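Local coordinates for probable acetyltransferase (Agrobacterium tumefaciens, PDB 2GE3), which binds acetyl coenzyme A and, as a member of the GNAT family, probably transfers its acetyl group to an acceptor that is not identified, at residues A[23-28]-A[39-44]; A[73-78]-A[87-92]; A[127-132]-A[157-162]. All blocks are in the same frame, centred on the assembly; numbering follows the deposited sequence.

In the fold
Contact 2 lies nearest the centre of the chain and joins the two strands of the hairpin 68-77 and 86-93; contact 3 ties the end of strand 121-127 to strand 158-167. Both are partly buried and sit on one sheet, in which strands 86-93 and 121-127 are adjacent. Contact 1 is a surface contact, where helix 18-29 meets the loop leading into helix 43-55. No two of the three touch. Contact 2, between paired strands, has four backbone bonds over a buried apolar face; contact 3, at a strand end, has one; contact 1 relies on a carboxylate-to-backbone bond. All three hold residues of the cofactor pocket, contact 1 through Val28 alone.

Contact 1: residues A[23-28]-A[39-44]; sequences RALDAV and EAPPLE
Asp26 reaches across from helix 23-28 and takes the backbone N-H of Ala40: Ala40 N lies 3.1 Å from Asp26 OD1, and the N-H...O angle of 160° makes the bond nearly straight. The oxygen uses its anti lone pair, the one turned away from OD2. With CG anti to the backbone N (chi1 -163°), the carboxylate swings toward the loop.

The contact packs helix 18-29 against the loop that leads, through Pro42 at the N-cap, into helix 43-55; Val28, on the first of these helices, touches acetyl coenzyme A.

The close-packed part centres on the Ala40 methyl, which points at the helix between two side chains. Ala40 CB is 3.6 Å from Asp26 OD1 on one flank and 4.0 Å from Leu25 CG on the other. Leu25 then passes Pro41 at about a right angle, its CD2 4.1 Å from Pro41 CD. Leu25 is buried, with Trp72 of strand 68-77 and Phe37 also against it, and His22 touches Ala40 from the preceding helical turn.

The other side is looser and open to solvent. Glu39 directs its CB away from the helix and lends only CG to the contact, 4.1 Å from Asp26 OD1.

With Asp26 OD1 and Glu39 OE1 5.1 Å apart, like charges come near; the Ala40 N-H, and a long, weak ion pair of Asp26 OD2 with Arg30, would offset the charge on Asp26.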
loop_
_atom_site.group_PDB
_atom_site.type_symbol
_atom_site.label_atom_id
_atom_site.label_comp_id
_atom_site.label_asym_id
_atom_site.label_seq_id
_atom_site.Cartn_x
_atom_site.Cartn_y
_atom_site.Cartn_z
ATOM N N ARG A 23 6.821 23.237 3.197
ATOM C CA ARG A 23 5.879 24.076 3.953
ATOM C C ARG A 23 4.392 23.850 3.629
ATOM O O ARG A 23 3.559 23.874 4.529
ATOM C CB ARG A 23 6.199 25.556 3.782
ATOM C CG ARG A 23 7.593 25.873 4.261
ATOM C CD ARG A 23 7.870 27.372 4.365
ATOM N NE ARG A 23 7.981 28.078 3.092
ATOM C CZ ARG A 23 9.135 28.308 2.462
ATOM N NH1 ARG A 23 10.289 27.846 2.958
ATOM N NH2 ARG A 23 9.146 28.994 1.334
ATOM N N ALA A 24 4.070 23.702 2.345
ATOM C CA ALA A 24 2.725 23.389 1.809
ATOM C C ALA A 24 2.243 22.055 2.366
ATOM O O ALA A 24 1.164 21.945 2.894
ATOM C CB ALA A 24 2.833 23.299 0.292
ATOM N N LEU A 25 3.122 21.066 2.300
ATOM C CA LEU A 25 2.846 19.743 2.736
ATOM C C LEU A 25 2.672 19.742 4.276
ATOM O O LEU A 25 1.771 19.100 4.868
ATOM C CB LEU A 25 3.978 18.828 2.217
ATOM C CG LEU A 25 4.036 17.357 2.544
ATOM C CD1 LEU A 25 2.810 16.593 2.038
ATOM C CD2 LEU A 25 5.279 16.756 1.921
ATOM N N ASP A 26 3.507 20.510 4.934
ATOM C CA ASP A 26 3.423 20.602 6.372
ATOM C C ASP A 26 2.137 21.318 6.866
ATOM O O ASP A 26 1.488 20.851 7.820
ATOM C CB ASP A 26 4.677 21.304 6.871
ATOM C CG ASP A 26 4.888 21.108 8.332
ATOM O OD1 ASP A 26 4.883 19.937 8.810
ATOM O OD2 ASP A 26 4.973 22.154 9.007
ATOM N N ALA A 27 1.782 22.437 6.218
ATOM C CA ALA A 27 0.521 23.173 6.480
ATOM C C ALA A 27 -0.732 22.285 6.283
ATOM O O ALA A 27 -1.557 22.196 7.154
ATOM C CB ALA A 27 0.439 24.418 5.616
ATOM N N VAL A 28 -0.879 21.626 5.145
ATOM C CA VAL A 28 -2.029 20.758 4.897
ATOM C C VAL A 28 -2.072 19.504 5.812
ATOM O O VAL A 28 -3.176 19.082 6.271
ATOM C CB VAL A 28 -2.137 20.379 3.377
ATOM C CG1 VAL A 28 -3.228 19.418 3.105
ATOM C CG2 VAL A 28 -2.266 21.676 2.450
ATOM N N GLU A 39 1.967 15.265 9.733
ATOM C CA GLU A 39 3.038 16.235 9.766
ATOM C C GLU A 39 3.891 15.944 8.559
ATOM O O GLU A 39 4.021 14.761 8.198
ATOM C CB GLU A 39 3.874 15.914 11.008
ATOM C CG GLU A 39 4.468 17.081 11.654
ATOM C CD GLU A 39 5.440 16.612 12.688
ATOM O OE1 GLU A 39 6.661 16.827 12.483
ATOM O OE2 GLU A 39 4.983 15.982 13.678
ATOM N N ALA A 40 4.540 16.955 7.978
ATOM C CA ALA A 40 5.453 16.625 6.869
ATOM C C ALA A 40 6.678 15.820 7.374
ATOM O O ALA A 40 7.077 15.904 8.552
ATOM C CB ALA A 40 5.890 17.862 6.063
ATOM N N PRO A 41 7.280 15.039 6.468
ATOM C CA PRO A 41 8.586 14.444 6.757
ATOM C C PRO A 41 9.688 15.558 6.879
ATOM O O PRO A 41 9.515 16.696 6.363
ATOM C CB PRO A 41 8.832 13.549 5.538
ATOM C CG PRO A 41 7.441 13.353 4.919
ATOM C CD PRO A 41 6.788 14.693 5.120
ATOM N N PRO A 42 10.809 15.258 7.579
ATOM C CA PRO A 42 11.787 16.326 7.725
ATOM C C PRO A 42 12.231 16.903 6.364
ATOM O O PRO A 42 12.271 16.163 5.386
ATOM C CB PRO A 42 12.964 15.648 8.455
ATOM C CG PRO A 42 12.663 14.185 8.514
ATOM C CD PRO A 42 11.214 13.994 8.232
ATOM N N LEU A 43 12.594 18.185 6.311
ATOM C CA LEU A 43 12.986 18.788 5.037
ATOM C C LEU A 43 13.938 17.956 4.174
ATOM O O LEU A 43 13.725 17.832 2.964
ATOM C CB LEU A 43 13.559 20.200 5.212
ATOM C CG LEU A 43 13.581 21.246 4.061
ATOM C CD1 LEU A 43 13.957 20.737 2.698
ATOM C CD2 LEU A 43 12.249 21.886 3.890
ATOM N N GLU A 44 14.979 17.382 4.774
ATOM C CA GLU A 44 15.996 16.735 3.966
ATOM C C GLU A 44 15.504 15.395 3.483
ATOM O O GLU A 44 15.947 14.909 2.442
ATOM C CB GLU A 44 17.358 16.686 4.677
ATOM C CG GLU A 44 18.510 17.654 4.090
ATOM C CD GLU A 44 18.098 19.134 3.828
ATOM O OE1 GLU A 44 17.782 19.868 4.797
ATOM O OE2 GLU A 44 18.122 19.572 2.647
#

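Contact 2: residues A[73-78]-A[87-92]. With ACO (acetyl coenzyme *a), chain E.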
loop_
_atom_site.group_PDB
_atom_site.type_symbol
_atom_site.label_atom_id
_atom_site.label_comp_id
_atom_site.label_asym_id
_atom_site.label_seq_id
_atom_site.Cartn_x
_atom_site.Cartn_y
_atom_site.Cartn_z
ATOM N N CYS A 73 0.493 17.828 -6.771
ATOM C CA CYS A 73 -0.141 16.596 -7.080
ATOM C C CYS A 73 1.017 15.728 -7.525
ATOM O O CYS A 73 1.825 16.141 -8.359
ATOM C CB CYS A 73 -1.225 16.823 -8.176
ATOM S SG CYS A 73 -2.100 15.347 -8.738
ATOM N N ASP A 74 1.063 14.497 -7.053
ATOM C CA ASP A 74 2.140 13.647 -7.476
ATOM C C ASP A 74 1.772 12.159 -7.598
ATOM O O ASP A 74 0.782 11.682 -7.028
ATOM C CB ASP A 74 3.438 13.889 -6.700
ATOM C CG ASP A 74 3.317 13.683 -5.178
ATOM O OD1 ASP A 74 2.523 12.822 -4.697
ATOM O OD2 ASP A 74 4.100 14.380 -4.444
ATOM N N ILE A 75 2.530 11.458 -8.436
ATOM C CA ILE A 75 2.238 10.034 -8.653
ATOM C C ILE A 75 3.528 9.245 -8.334
ATOM O O ILE A 75 4.557 9.470 -8.989
ATOM C CB ILE A 75 1.572 9.725 -10.057
ATOM C CG1 ILE A 75 0.202 10.407 -10.168
ATOM C CG2 ILE A 75 1.382 8.179 -10.300
ATOM C CD1 ILE A 75 -0.555 10.305 -11.536
ATOM N N ARG A 76 3.496 8.416 -7.282
ATOM C CA ARG A 76 4.602 7.490 -7.002
ATOM C C ARG A 76 4.387 6.106 -7.654
ATOM O O ARG A 76 3.420 5.373 -7.336
ATOM C CB ARG A 76 4.910 7.397 -5.502
ATOM C CG ARG A 76 3.795 6.707 -4.619
ATOM C CD ARG A 76 4.129 6.717 -3.082
ATOM N NE ARG A 76 4.670 8.065 -2.835
ATOM C CZ ARG A 76 3.915 9.106 -2.526
ATOM N NH1 ARG A 76 2.588 8.917 -2.367
ATOM N NH2 ARG A 76 4.483 10.313 -2.374
ATOM N N ARG A 77 5.293 5.782 -8.592
ATOM C CA ARG A 77 5.453 4.431 -9.165
ATOM C C ARG A 77 5.712 3.314 -8.119
ATOM O O ARG A 77 6.587 3.460 -7.279
ATOM C CB ARG A 77 6.554 4.408 -10.211
ATOM C CG ARG A 77 6.340 3.301 -11.242
ATOM C CD ARG A 77 7.405 3.311 -12.339
ATOM N NE ARG A 77 7.211 2.237 -13.292
ATOM C CZ ARG A 77 8.166 1.793 -14.124
ATOM N NH1 ARG A 77 9.391 2.326 -14.097
ATOM N NH2 ARG A 77 7.921 0.810 -14.998
ATOM N N GLN A 78 4.895 2.234 -8.179
ATOM C CA GLN A 78 5.070 1.014 -7.360
ATOM C C GLN A 78 6.439 0.392 -7.692
ATOM O O GLN A 78 6.922 0.459 -8.818
ATOM C CB GLN A 78 3.960 -0.026 -7.590
ATOM C CG GLN A 78 2.593 0.272 -6.954
ATOM C CD GLN A 78 2.544 0.164 -5.395
ATOM O OE1 GLN A 78 2.105 1.111 -4.729
ATOM N NE2 GLN A 78 3.007 -0.986 -4.810
ATOM N N GLY A 87 0.746 3.533 -10.289
ATOM C CA GLY A 87 1.238 4.676 -9.504
ATOM C C GLY A 87 0.198 5.066 -8.430
ATOM O O GLY A 87 -0.980 4.822 -8.643
ATOM N N THR A 88 0.642 5.604 -7.284
ATOM C CA THR A 88 -0.220 6.096 -6.214
ATOM C C THR A 88 -0.233 7.614 -6.237
ATOM O O THR A 88 0.822 8.236 -6.228
ATOM C CB THR A 88 0.277 5.661 -4.869
ATOM O OG1 THR A 88 0.357 4.266 -4.882
ATOM C CG2 THR A 88 -0.713 6.060 -3.690
ATOM N N LEU A 89 -1.414 8.180 -6.310
ATOM C CA LEU A 89 -1.599 9.626 -6.331
ATOM C C LEU A 89 -1.737 10.263 -4.905
ATOM O O LEU A 89 -2.378 9.695 -4.050
ATOM C CB LEU A 89 -2.790 10.007 -7.251
ATOM C CG LEU A 89 -3.025 11.526 -7.583
ATOM C CD1 LEU A 89 -3.528 11.664 -8.963
ATOM C CD2 LEU A 89 -4.016 12.045 -6.632
ATOM N N GLY A 90 -1.043 11.388 -4.643
ATOM C CA GLY A 90 -1.383 12.284 -3.502
ATOM C C GLY A 90 -1.414 13.756 -3.958
ATOM O O GLY A 90 -0.831 14.120 -4.961
HETATM N N MSE A 91 -2.141 14.589 -3.245
HETATM C CA MSE A 91 -2.273 15.972 -3.608
HETATM C C MSE A 91 -2.856 16.753 -2.465
HETATM O O MSE A 91 -3.520 16.170 -1.588
HETATM C CB MSE A 91 -3.208 16.118 -4.779
HETATM C CG MSE A 91 -4.584 15.684 -4.448
HETATM SE SE MSE A 91 -5.643 15.912 -6.193
HETATM C CE MSE A 91 -4.972 17.811 -6.769
ATOM N N GLY A 92 -2.645 18.066 -2.527
ATOM C CA GLY A 92 -3.069 18.963 -1.457
ATOM C C GLY A 92 -3.029 20.378 -1.960
ATOM O O GLY A 92 -2.238 20.734 -2.852
HETATM N N1A ACO E . -19.120 18.216 -1.052
HETATM C C2A ACO E . -19.360 17.794 -2.294
HETATM N N3A ACO E . -18.727 18.349 -3.344
HETATM C C4A ACO E . -17.854 19.372 -3.168
HETATM C C5A ACO E . -17.536 19.858 -1.857
HETATM C C6A ACO E . -18.241 19.219 -0.752
HETATM N N6A ACO E . -17.919 19.675 0.529
HETATM N N7A ACO E . -16.660 20.933 -1.984
HETATM C C8A ACO E . -16.374 21.093 -3.277
HETATM N N9A ACO E . -17.115 20.186 -3.969
HETATM C C1B ACO E . -17.050 20.022 -5.398
HETATM C C2B ACO E . -16.974 21.297 -6.221
HETATM O O2B ACO E . -18.341 21.629 -6.549
HETATM C C3B ACO E . -16.143 20.714 -7.373
HETATM O O3B ACO E . -16.981 19.836 -8.141
HETATM P P3B ACO E . -17.911 20.258 -9.427
HETATM O O7A ACO E . -19.069 21.165 -9.028
HETATM O O8A ACO E . -18.398 18.841 -9.738
HETATM O O9A ACO E . -17.009 21.075 -10.291
HETATM C C4B ACO E . -15.133 19.759 -6.736
HETATM O O4B ACO E . -15.800 19.292 -5.570
HETATM C C5B ACO E . -13.841 20.502 -6.293
HETATM O O5B ACO E . -13.062 20.758 -7.451
HETATM P P1A ACO E . -11.786 21.631 -7.485
HETATM O O1A ACO E . -11.117 21.186 -8.730
HETATM O O2A ACO E . -12.415 22.987 -7.248
HETATM O O3A ACO E . -11.015 21.067 -6.172
HETATM P P2A ACO E . -9.877 21.700 -5.306
HETATM O O4A ACO E . -9.042 22.776 -5.927
HETATM O O5A ACO E . -10.574 22.048 -4.019
HETATM O O6A ACO E . -8.899 20.393 -5.093
HETATM C CBP ACO E . -8.587 18.889 -3.191
HETATM C CCP ACO E . -9.443 19.239 -4.420
HETATM C CDP ACO E . -9.336 17.747 -2.425
HETATM C CEP ACO E . -7.179 18.452 -3.595
HETATM C CAP ACO E . -8.316 20.132 -2.251
HETATM O OAP ACO E . -9.587 20.594 -1.862
HETATM C C9P ACO E . -7.522 19.948 -0.988
HETATM O O9P ACO E . -6.300 20.087 -1.010
HETATM N N8P ACO E . -8.171 19.656 0.158
HETATM C C7P ACO E . -7.371 19.362 1.370
HETATM C C6P ACO E . -6.413 18.200 1.215
HETATM C C5P ACO E . -6.931 16.929 0.587
HETATM O O5P ACO E . -8.066 16.502 0.780
HETATM N N4P ACO E . -6.047 16.244 -0.151
HETATM C C3P ACO E . -6.485 15.207 -1.063
HETATM C C2P ACO E . -7.010 14.037 -0.267
HETATM S S1P ACO E . -5.676 13.244 0.596
HETATM C C ACO E . -6.648 11.926 0.262
HETATM O O ACO E . -7.399 12.011 -0.672
HETATM C CH3 ACO E . -6.407 10.706 1.115
HETATM O O HOH W 1 0.185 2.173 -6.556
#
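The Arg76 guanidinium lies on the face that carries Asp74 and Thr88, with Thr88 O oblique to its plane. Asp74 OD1 lies well out of that plane, 3.9 Å from Arg76 NH2, a long pairing of charges alone. Arg76 CG rests 3.7 Å from Thr88 CB, and the bend at chi3 (42°) turns the guanidinium back toward Asp74. A water joins the Gln78 amide to Thr88, donating to Gln78 OE1 (2.9 Å) and bonding Thr88 OG1 (2.7 Å). Phe49 of helix 43-55 lies against Asp74 and Arg76.

The segments belong to the antiparallel hairpin of strands 68-77 and 86-93 in the central GNAT sheet; strand 86-93 lines the cofactor. Asp74 and Gly90 exchange two backbone bonds, as do Arg76 and Thr88, and CA-H groups of Cys73, Ile75, Gly87 and Leu89 add C-H...O contacts to the same carbonyls.

On the buried face Cys73, Ile75 and Met91 pack against helix 102-117, Leu89 against Ile122. Leu89 CD1 touches both Cys73 SG (4.0 Å) and Ile75 CG1, while Ile75 CG2 packs 3.6 Å from Gly87 CA. Met91, present as a selenomethionine label, meets the pantetheine through CG, SE and CE, and its O receives ACO N4P at 2.9 Å in a weak hydrogen bond.

Contact 3: residues A[127-132]-A[157-162]; sequences HADNAR and HYIDSL. With ACO (acetyl coenzyme *a), chain E.
His127, the last residue of strand 121-127, faces Ser161 as an antiparallel non-hydrogen-bonded pair. Its CB lies 3.9 Å from Ile159 CG2, and the same methyl approaches the imidazole obliquely. The polar end of the ring is held elsewhere, by a hydrogen bond between ND1 and the carbonyl O of Lys33.

Ala128 makes the hydrogen bond of the contact: its N is 2.9 Å from Asp160 O, fairly straight at 160° about the hydrogen, though the donor stands above the carbonyl plane. The methyl rests against Asp160 CB (3.8 Å) and Leu162 CD2 (4.0 Å). The Asp160 carboxylate leads away to Arg149 and the N-H of Asp150 on strand 143-153.

Asp129 sits within the type I turn from His127 to Asn130 and crosses Ile159 at about a right angle, OD1 being 3.9 Å from Ile159 CG2. One methyl thus serves both His127 and Asp129.

Asn130, at the N-cap of helix 131-140, faces the cofactor instead of the strand. Its CG is anti to the backbone N (chi1 -168°), and ND2 donates to ACO O5P at 2.9 Å and 166°, while OD1 makes a weak capping bond to Ala133 N. Ala131 CB lies 3.6 Å from ACO N1A of the adenine, and Arg132 lays CB and CG against N7A of the same base; the very short Arg132 NH1 to ACO OAP link is doubtful.

The turn from strand 121-127 to helix 131-140 thus supplies pocket residues, consistent with a GNAT cofactor site. It presents carbon, Asp129 OD1 and one N-H to strand 158-162 and the Asn130 amide to the pantetheine; the bond to Asp160 O probably steadies the backbone just ahead of Asn130.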
loop_
_atom_site.group_PDB
_atom_site.type_symbol
_atom_site.label_atom_id
_atom_site.label_comp_id
_atom_site.label_asym_id
_atom_site.label_seq_id
_atom_site.Cartn_x
_atom_site.Cartn_y
_atom_site.Cartn_z
ATOM N N HIS A 127 -10.376 9.491 2.572
ATOM C CA HIS A 127 -11.268 9.373 3.703
ATOM C C HIS A 127 -12.705 9.470 3.267
ATOM O O HIS A 127 -13.074 10.352 2.465
ATOM C CB HIS A 127 -10.953 10.396 4.833
ATOM C CG HIS A 127 -9.568 10.313 5.393
ATOM N ND1 HIS A 127 -9.054 11.259 6.247
ATOM C CD2 HIS A 127 -8.575 9.404 5.223
ATOM C CE1 HIS A 127 -7.798 10.970 6.537
ATOM N NE2 HIS A 127 -7.471 9.868 5.897
ATOM N N ALA A 128 -13.547 8.584 3.812
ATOM C CA ALA A 128 -14.951 8.468 3.357
ATOM C C ALA A 128 -15.731 9.760 3.599
ATOM O O ALA A 128 -16.750 10.043 2.926
ATOM C CB ALA A 128 -15.709 7.250 3.953
ATOM N N ASP A 129 -15.261 10.529 4.563
ATOM C CA ASP A 129 -15.880 11.786 4.880
ATOM C C ASP A 129 -15.236 13.024 4.163
ATOM O O ASP A 129 -15.709 14.137 4.322
ATOM C CB ASP A 129 -15.976 11.946 6.404
ATOM C CG ASP A 129 -14.588 12.071 7.095
ATOM O OD1 ASP A 129 -13.528 11.961 6.415
ATOM O OD2 ASP A 129 -14.555 12.291 8.354
ATOM N N ASN A 130 -14.225 12.810 3.304
ATOM C CA ASN A 130 -13.623 13.917 2.562
ATOM C C ASN A 130 -14.449 14.191 1.292
ATOM O O ASN A 130 -14.041 13.781 0.199
ATOM C CB ASN A 130 -12.196 13.556 2.178
ATOM C CG ASN A 130 -11.395 14.748 1.648
ATOM O OD1 ASN A 130 -11.936 15.776 1.281
ATOM N ND2 ASN A 130 -10.078 14.623 1.682
ATOM N N ALA A 131 -15.622 14.805 1.419
ATOM C CA ALA A 131 -16.559 14.840 0.220
ATOM C C ALA A 131 -16.056 15.697 -0.962
ATOM O O ALA A 131 -16.360 15.433 -2.167
ATOM C CB ALA A 131 -18.024 15.283 0.702
ATOM N N ARG A 132 -15.287 16.749 -0.643
ATOM C CA ARG A 132 -14.710 17.550 -1.657
ATOM C C ARG A 132 -13.669 16.773 -2.562
ATOM O O ARG A 132 -13.713 16.929 -3.789
ATOM C CB ARG A 132 -14.112 18.837 -1.069
ATOM C CG ARG A 132 -13.194 19.499 -2.065
ATOM C CD ARG A 132 -12.907 20.924 -1.722
ATOM N NE ARG A 132 -12.972 20.977 -0.285
ATOM C CZ ARG A 132 -11.883 21.024 0.407
ATOM N NH1 ARG A 132 -10.810 21.090 -0.341
ATOM N NH2 ARG A 132 -11.848 21.081 1.719
ATOM N N HIS A 157 -10.373 8.172 16.957
ATOM C CA HIS A 157 -11.554 7.956 16.101
ATOM C C HIS A 157 -11.222 7.168 14.800
ATOM O O HIS A 157 -10.305 7.533 14.116
ATOM C CB HIS A 157 -12.254 9.277 15.768
ATOM C CG HIS A 157 -12.763 10.005 16.970
ATOM N ND1 HIS A 157 -13.369 9.356 18.033
ATOM C CD2 HIS A 157 -12.748 11.327 17.290
ATOM C CE1 HIS A 157 -13.708 10.243 18.956
ATOM N NE2 HIS A 157 -13.347 11.447 18.526
ATOM N N TYR A 158 -11.976 6.102 14.525
ATOM C CA TYR A 158 -11.898 5.346 13.252
ATOM C C TYR A 158 -12.658 5.977 12.100
ATOM O O TYR A 158 -13.836 6.278 12.232
ATOM C CB TYR A 158 -12.420 3.909 13.423
ATOM C CG TYR A 158 -11.596 3.073 14.365
ATOM C CD1 TYR A 158 -12.181 2.446 15.453
ATOM C CD2 TYR A 158 -10.213 2.938 14.191
ATOM C CE1 TYR A 158 -11.405 1.729 16.372
ATOM C CE2 TYR A 158 -9.438 2.169 15.090
ATOM C CZ TYR A 158 -10.025 1.585 16.161
ATOM O OH TYR A 158 -9.235 0.879 17.068
ATOM N N ILE A 159 -11.982 6.084 10.961
ATOM C CA ILE A 159 -12.511 6.595 9.673
ATOM C C ILE A 159 -12.409 5.474 8.616
ATOM O O ILE A 159 -11.395 4.790 8.500
ATOM C CB ILE A 159 -11.661 7.851 9.124
ATOM C CG1 ILE A 159 -11.299 8.844 10.226
ATOM C CG2 ILE A 159 -12.355 8.612 8.018
ATOM C CD1 ILE A 159 -12.436 9.188 11.053
ATOM N N ASP A 160 -13.467 5.301 7.848
ATOM C CA ASP A 160 -13.388 4.537 6.611
ATOM C C ASP A 160 -12.579 5.225 5.532
ATOM O O ASP A 160 -12.484 6.463 5.410
ATOM C CB ASP A 160 -14.808 4.276 6.113
ATOM C CG ASP A 160 -15.593 3.336 7.062
ATOM O OD1 ASP A 160 -15.116 3.039 8.165
ATOM O OD2 ASP A 160 -16.691 2.888 6.715
ATOM N N SER A 161 -11.992 4.397 4.717
ATOM C CA SER A 161 -11.244 4.924 3.581
ATOM C C SER A 161 -11.896 4.323 2.315
ATOM O O SER A 161 -12.369 3.213 2.339
ATOM C CB SER A 161 -9.772 4.476 3.677
ATOM O OG SER A 161 -8.993 5.442 3.033
ATOM N N LEU A 162 -11.940 5.070 1.237
ATOM C CA LEU A 162 -12.438 4.578 -0.052
ATOM C C LEU A 162 -11.298 4.438 -0.961
ATOM O O LEU A 162 -10.466 5.364 -1.105
ATOM C CB LEU A 162 -13.407 5.572 -0.704
ATOM C CG LEU A 162 -14.628 5.968 0.158
ATOM C CD1 LEU A 162 -15.608 6.900 -0.581
ATOM C CD2 LEU A 162 -15.386 4.763 0.785
HETATM N N1A ACO E . -19.120 18.216 -1.052
HETATM C C2A ACO E . -19.360 17.794 -2.294
HETATM N N3A ACO E . -18.727 18.349 -3.344
HETATM C C4A ACO E . -17.854 19.372 -3.168
HETATM C C5A ACO E . -17.536 19.858 -1.857
HETATM C C6A ACO E . -18.241 19.219 -0.752
HETATM N N6A ACO E . -17.919 19.675 0.529
HETATM N N7A ACO E . -16.660 20.933 -1.984
HETATM C C8A ACO E . -16.374 21.093 -3.277
HETATM N N9A ACO E . -17.115 20.186 -3.969
HETATM C C1B ACO E . -17.050 20.022 -5.398
HETATM C C2B ACO E . -16.974 21.297 -6.221
HETATM O O2B ACO E . -18.341 21.629 -6.549
HETATM C C3B ACO E . -16.143 20.714 -7.373
HETATM O O3B ACO E . -16.981 19.836 -8.141
HETATM P P3B ACO E . -17.911 20.258 -9.427
HETATM O O7A ACO E . -19.069 21.165 -9.028
HETATM O O8A ACO E . -18.398 18.841 -9.738
HETATM O O9A ACO E . -17.009 21.075 -10.291
HETATM C C4B ACO E . -15.133 19.759 -6.736
HETATM O O4B ACO E . -15.800 19.292 -5.570
HETATM C C5B ACO E . -13.841 20.502 -6.293
HETATM O O5B ACO E . -13.062 20.758 -7.451
HETATM P P1A ACO E . -11.786 21.631 -7.485
HETATM O O1A ACO E . -11.117 21.186 -8.730
HETATM O O2A ACO E . -12.415 22.987 -7.248
HETATM O O3A ACO E . -11.015 21.067 -6.172
HETATM P P2A ACO E . -9.877 21.700 -5.306
HETATM O O4A ACO E . -9.042 22.776 -5.927
HETATM O O5A ACO E . -10.574 22.048 -4.019
HETATM O O6A ACO E . -8.899 20.393 -5.093
HETATM C CBP ACO E . -8.587 18.889 -3.191
HETATM C CCP ACO E . -9.443 19.239 -4.420
HETATM C CDP ACO E . -9.336 17.747 -2.425
HETATM C CEP ACO E . -7.179 18.452 -3.595
HETATM C CAP ACO E . -8.316 20.132 -2.251
HETATM O OAP ACO E . -9.587 20.594 -1.862
HETATM C C9P ACO E . -7.522 19.948 -0.988
HETATM O O9P ACO E . -6.300 20.087 -1.010
HETATM N N8P ACO E . -8.171 19.656 0.158
HETATM C C7P ACO E . -7.371 19.362 1.370
HETATM C C6P ACO E . -6.413 18.200 1.215
HETATM C C5P ACO E . -6.931 16.929 0.587
HETATM O O5P ACO E . -8.066 16.502 0.780
HETATM N N4P ACO E . -6.047 16.244 -0.151
HETATM C C3P ACO E . -6.485 15.207 -1.063
HETATM C C2P ACO E . -7.010 14.037 -0.267
HETATM S S1P ACO E . -5.676 13.244 0.596
HETATM C C ACO E . -6.648 11.926 0.262
HETATM O O ACO E . -7.399 12.011 -0.672
HETATM C CH3 ACO E . -6.407 10.706 1.115
#